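Local coordinates for protein 1-pyrroline-5-carboxylate dehydrogenase (Thermus thermophilus, PDB 1UZB) that probably catalyses the NAD(P)-dependent oxidation of 1-pyrroline-5-carboxylate, through its open-chain semialdehyde, to glutamate in proline breakdown, as an aldehyde dehydrogenase family member, at residues A[109-120]-A[132-143]. Residues are numbered along the deposited sequence; the frame is centred on the assembly and turned at random.
Sequences MRRRKRELEATL and SADVAEAIDFIE
Val135 is the knob here: its side chain sits in a hole made by Lys113, Leu116, Glu117 and Leu120, with CG2 3.7 Å from Leu116 CB and CG1 turned to the aliphatic part of Lys113. Close by, Arg114 grips Glu117 side-on, Arg114 NE to Glu117 OE1 at 2.7 Å and NH2 to OE2; in the modelled conformer Ser132 OG adds a third bond, 3.0 Å to Glu117 OE2, from the opposite face of the carboxylate. Were Glu117 an alanine, the Arg114 guanidinium would probably lose this mate and swing more freely, and Ser132 OG one partner. Toward the C-terminal half of 132-143, CG anti to its own nitrogen (chi1 -178°) and an extended chi2 bring Met109 SD to 3.6 Å from Ala138 CB; the bend at chi3 turns CE to Ile142 CD1. Arg110 crosses Ile139 at about a right angle to bond Glu143, NH1 to OE2 at 2.9 Å and nearly straight (168°); OE2 lies in the guanidinium plane, yet the nitrogen approaches from above the carboxylate. Glu9 takes Arg110 NE and Lys113 NZ, and Arg147 pairs with Glu143 OE1. Helix 128-149 thus packs across the break between helices 95-111 and 113-124, the short axes of 113-120 and 132-143 running 128° apart, with helix 188-199 touching Met109, Ala138 and Ile142, and helix 17-32 against Arg114 and Glu117.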
loop_
_atom_site.group_PDB
_atom_site.type_symbol
_atom_site.label_atom_id
_atom_site.label_comp_id
_atom_site.label_asym_id
_atom_site.label_seq_id
_atom_site.Cartn_x
_atom_site.Cartn_y
_atom_site.Cartn_z
ATOM N N MET A 109 12.273 -32.237 -6.229
ATOM C CA MET A 109 13.505 -32.029 -6.977
ATOM C C MET A 109 14.651 -31.736 -6.009
ATOM O O MET A 109 15.766 -32.227 -6.192
ATOM C CB MET A 109 13.350 -30.869 -7.963
ATOM C CG MET A 109 14.592 -30.639 -8.822
ATOM S SD MET A 109 14.380 -29.413 -10.135
ATOM C CE MET A 109 13.435 -30.361 -11.326
ATOM N N ARG A 110 14.374 -30.947 -4.974
ATOM C CA ARG A 110 15.396 -30.607 -3.994
ATOM C C ARG A 110 15.938 -31.861 -3.302
ATOM O O ARG A 110 17.134 -31.954 -3.023
ATOM C CB ARG A 110 14.828 -29.628 -2.958
ATOM C CG ARG A 110 15.870 -29.056 -2.009
ATOM C CD ARG A 110 15.280 -28.031 -1.043
ATOM N NE ARG A 110 14.797 -26.823 -1.713
ATOM C CZ ARG A 110 13.517 -26.552 -1.954
ATOM N NH1 ARG A 110 13.181 -25.424 -2.569
ATOM N NH2 ARG A 110 12.571 -27.403 -1.581
ATOM N N ARG A 111 15.067 -32.829 -3.036
ATOM C CA ARG A 111 15.507 -34.059 -2.383
ATOM C C ARG A 111 16.290 -34.985 -3.315
ATOM O O ARG A 111 16.922 -35.933 -2.856
ATOM C CB ARG A 111 14.307 -34.795 -1.781
ATOM C CG ARG A 111 13.726 -34.073 -0.577
ATOM C CD ARG A 111 12.344 -34.567 -0.201
ATOM N NE ARG A 111 11.800 -33.774 0.896
ATOM C CZ ARG A 111 10.525 -33.412 0.999
ATOM N NH1 ARG A 111 9.649 -33.772 0.071
ATOM N NH2 ARG A 111 10.133 -32.672 2.028
ATOM N N ARG A 112 16.252 -34.712 -4.618
ATOM C CA ARG A 112 16.979 -35.522 -5.599
ATOM C C ARG A 112 18.099 -34.713 -6.252
ATOM O O ARG A 112 18.603 -35.071 -7.319
ATOM C CB ARG A 112 16.027 -36.037 -6.685
ATOM C CG ARG A 112 15.016 -37.059 -6.188
ATOM C CD ARG A 112 14.151 -37.596 -7.320
ATOM N NE ARG A 112 14.932 -38.301 -8.334
ATOM C CZ ARG A 112 14.403 -38.948 -9.370
ATOM N NH1 ARG A 112 15.187 -39.562 -10.246
ATOM N NH2 ARG A 112 13.088 -38.982 -9.528
ATOM N N LYS A 113 18.493 -33.632 -5.589
ATOM C CA LYS A 113 19.521 -32.732 -6.097
ATOM C C LYS A 113 20.836 -33.390 -6.518
ATOM O O LYS A 113 21.288 -33.202 -7.651
ATOM C CB LYS A 113 19.791 -31.635 -5.061
ATOM C CG LYS A 113 20.748 -30.546 -5.514
ATOM C CD LYS A 113 20.484 -29.235 -4.777
ATOM C CE LYS A 113 20.515 -29.399 -3.267
ATOM N NZ LYS A 113 20.382 -28.082 -2.588
ATOM N N ARG A 114 21.451 -34.162 -5.624
ATOM C CA ARG A 114 22.722 -34.803 -5.947
ATOM C C ARG A 114 22.614 -35.752 -7.143
ATOM O O ARG A 114 23.511 -35.804 -7.991
ATOM C CB ARG A 114 23.261 -35.550 -4.724
ATOM C CG ARG A 114 23.657 -34.653 -3.546
ATOM C CD ARG A 114 24.921 -33.836 -3.832
ATOM N NE ARG A 114 24.643 -32.466 -4.264
ATOM C CZ ARG A 114 24.248 -31.487 -3.454
ATOM N NH1 ARG A 114 24.080 -31.717 -2.158
ATOM N NH2 ARG A 114 24.031 -30.270 -3.938
ATOM N N GLU A 115 21.517 -36.497 -7.211
ATOM C CA GLU A 115 21.291 -37.425 -8.314
ATOM C C GLU A 115 21.208 -36.671 -9.643
ATOM O O GLU A 115 21.810 -37.076 -10.638
ATOM C CB GLU A 115 19.990 -38.198 -8.098
ATOM C CG GLU A 115 19.740 -39.286 -9.126
ATOM C CD GLU A 115 18.295 -39.744 -9.152
ATOM O OE1 GLU A 115 17.611 -39.634 -8.113
ATOM O OE2 GLU A 115 17.843 -40.221 -10.215
ATOM N N LEU A 116 20.446 -35.580 -9.659
ATOM C CA LEU A 116 20.298 -34.789 -10.875
ATOM C C LEU A 116 21.627 -34.157 -11.290
ATOM O O LEU A 116 21.962 -34.130 -12.471
ATOM C CB LEU A 116 19.222 -33.716 -10.679
ATOM C CG LEU A 116 17.794 -34.265 -10.566
ATOM C CD1 LEU A 116 16.844 -33.147 -10.181
ATOM C CD2 LEU A 116 17.375 -34.901 -11.887
ATOM N N GLU A 117 22.386 -33.662 -10.315
ATOM C CA GLU A 117 23.682 -33.061 -10.601
ATOM C C GLU A 117 24.617 -34.105 -11.210
ATOM O O GLU A 117 25.282 -33.845 -12.212
ATOM C CB GLU A 117 24.309 -32.498 -9.322
ATOM C CG GLU A 117 23.514 -31.371 -8.671
ATOM C CD GLU A 117 24.065 -30.982 -7.315
ATOM O OE1 GLU A 117 24.935 -31.713 -6.798
ATOM O OE2 GLU A 117 23.624 -29.951 -6.761
ATOM N N ALA A 118 24.653 -35.292 -10.605
ATOM C CA ALA A 118 25.503 -36.374 -11.088
ATOM C C ALA A 118 25.115 -36.788 -12.502
ATOM O O ALA A 118 25.972 -37.146 -13.313
ATOM C CB ALA A 118 25.407 -37.569 -10.149
ATOM N N THR A 119 23.821 -36.740 -12.801
ATOM C CA THR A 119 23.352 -37.115 -14.126
ATOM C C THR A 119 23.844 -36.085 -15.145
ATOM O O THR A 119 24.194 -36.437 -16.268
ATOM C CB THR A 119 21.814 -37.231 -14.170
ATOM O OG1 THR A 119 21.383 -38.163 -13.171
ATOM C CG2 THR A 119 21.356 -37.733 -15.532
ATOM N N LEU A 120 23.885 -34.817 -14.746
ATOM C CA LEU A 120 24.377 -33.759 -15.630
ATOM C C LEU A 120 25.871 -33.938 -15.889
ATOM O O LEU A 120 26.353 -33.723 -17.001
ATOM C CB LEU A 120 24.143 -32.382 -15.002
ATOM C CG LEU A 120 22.706 -31.860 -15.014
ATOM C CD1 LEU A 120 22.635 -30.580 -14.200
ATOM C CD2 LEU A 120 22.252 -31.610 -16.446
ATOM N N SER A 132 25.657 -28.323 -10.098
ATOM C CA SER A 132 24.876 -27.859 -8.955
ATOM C C SER A 132 24.132 -26.565 -9.280
ATOM O O SER A 132 22.977 -26.391 -8.887
ATOM C CB SER A 132 25.781 -27.655 -7.739
ATOM O OG SER A 132 25.029 -27.275 -6.604
ATOM N N ALA A 133 24.783 -25.657 -10.000
ATOM C CA ALA A 133 24.142 -24.395 -10.359
ATOM C C ALA A 133 22.928 -24.634 -11.254
ATOM O O ALA A 133 21.912 -23.952 -11.130
ATOM C CB ALA A 133 25.141 -23.481 -11.067
ATOM N N ASP A 134 23.046 -25.610 -12.149
ATOM C CA ASP A 134 21.985 -25.963 -13.090
ATOM C C ASP A 134 20.747 -26.437 -12.320
ATOM O O ASP A 134 19.652 -25.901 -12.491
ATOM C CB ASP A 134 22.505 -27.068 -14.027
ATOM C CG ASP A 134 21.592 -27.337 -15.214
ATOM O OD1 ASP A 134 20.360 -27.405 -15.033
ATOM O OD2 ASP A 134 22.123 -27.513 -16.334
ATOM N N VAL A 135 20.922 -27.433 -11.458
ATOM C CA VAL A 135 19.799 -27.953 -10.687
ATOM C C VAL A 135 19.216 -26.894 -9.748
ATOM O O VAL A 135 17.993 -26.815 -9.573
ATOM C CB VAL A 135 20.219 -29.200 -9.881
ATOM C CG1 VAL A 135 19.047 -29.707 -9.055
ATOM C CG2 VAL A 135 20.694 -30.294 -10.840
ATOM N N ALA A 136 20.080 -26.080 -9.146
ATOM C CA ALA A 136 19.620 -25.027 -8.246
ATOM C C ALA A 136 18.718 -24.049 -8.999
ATOM O O ALA A 136 17.704 -23.596 -8.470
ATOM C CB ALA A 136 20.814 -24.294 -7.649
ATOM N N GLU A 137 19.087 -23.728 -10.238
ATOM C CA GLU A 137 18.301 -22.815 -11.060
ATOM C C GLU A 137 16.937 -23.431 -11.388
ATOM O O GLU A 137 15.933 -22.727 -11.421
ATOM C CB GLU A 137 19.047 -22.485 -12.355
ATOM C CG GLU A 137 18.355 -21.439 -13.219
ATOM C CD GLU A 137 19.088 -21.174 -14.520
ATOM O OE1 GLU A 137 20.329 -21.067 -14.495
ATOM O OE2 GLU A 137 18.420 -21.059 -15.568
ATOM N N ALA A 138 16.906 -24.738 -11.640
ATOM C CA ALA A 138 15.652 -25.429 -11.945
ATOM C C ALA A 138 14.698 -25.311 -10.753
ATOM O O ALA A 138 13.517 -25.012 -10.916
ATOM C CB ALA A 138 15.925 -26.901 -12.252
ATOM N N ILE A 139 15.223 -25.560 -9.555
ATOM C CA ILE A 139 14.426 -25.457 -8.343
ATOM C C ILE A 139 13.933 -24.012 -8.228
ATOM O O ILE A 139 12.761 -23.771 -7.926
ATOM C CB ILE A 139 15.269 -25.845 -7.108
ATOM C CG1 ILE A 139 15.623 -27.335 -7.176
ATOM C CG2 ILE A 139 14.504 -25.543 -5.834
ATOM C CD1 ILE A 139 16.726 -27.750 -6.224
ATOM N N ASP A 140 14.821 -23.055 -8.497
ATOM C CA ASP A 140 14.451 -21.641 -8.434
ATOM C C ASP A 140 13.287 -21.312 -9.367
ATOM O O ASP A 140 12.371 -20.588 -8.980
ATOM C CB ASP A 140 15.634 -20.730 -8.793
ATOM C CG ASP A 140 16.673 -20.639 -7.688
ATOM O OD1 ASP A 140 16.406 -21.100 -6.557
ATOM O OD2 ASP A 140 17.763 -20.084 -7.954
ATOM N N PHE A 141 13.323 -21.820 -10.598
ATOM C CA PHE A 141 12.237 -21.546 -11.539
ATOM C C PHE A 141 10.899 -22.025 -10.982
ATOM O O PHE A 141 9.896 -21.314 -11.058
ATOM C CB PHE A 141 12.487 -22.232 -12.887
ATOM C CG PHE A 141 13.401 -21.473 -13.808
ATOM C CD1 PHE A 141 14.441 -22.130 -14.456
ATOM C CD2 PHE A 141 13.206 -20.117 -14.062
ATOM C CE1 PHE A 141 15.276 -21.454 -15.346
ATOM C CE2 PHE A 141 14.035 -19.432 -14.952
ATOM C CZ PHE A 141 15.072 -20.103 -15.593
ATOM N N ILE A 142 10.880 -23.231 -10.423
ATOM C CA ILE A 142 9.646 -23.777 -9.876
ATOM C C ILE A 142 9.139 -22.931 -8.709
ATOM O O ILE A 142 7.966 -22.557 -8.669
ATOM C CB ILE A 142 9.843 -25.231 -9.402
ATOM C CG1 ILE A 142 10.325 -26.104 -10.565
ATOM C CG2 ILE A 142 8.532 -25.776 -8.861
ATOM C CD1 ILE A 142 10.741 -27.504 -10.144
ATOM N N GLU A 143 10.027 -22.624 -7.766
ATOM C CA GLU A 143 9.663 -21.827 -6.598
ATOM C C GLU A 143 9.213 -20.420 -6.986
ATOM O O GLU A 143 8.234 -19.898 -6.447
ATOM C CB GLU A 143 10.854 -21.721 -5.638
ATOM C CG GLU A 143 11.295 -23.024 -4.985
ATOM C CD GLU A 143 10.393 -23.454 -3.840
ATOM O OE1 GLU A 143 9.548 -22.651 -3.401
ATOM O OE2 GLU A 143 10.541 -24.601 -3.366
#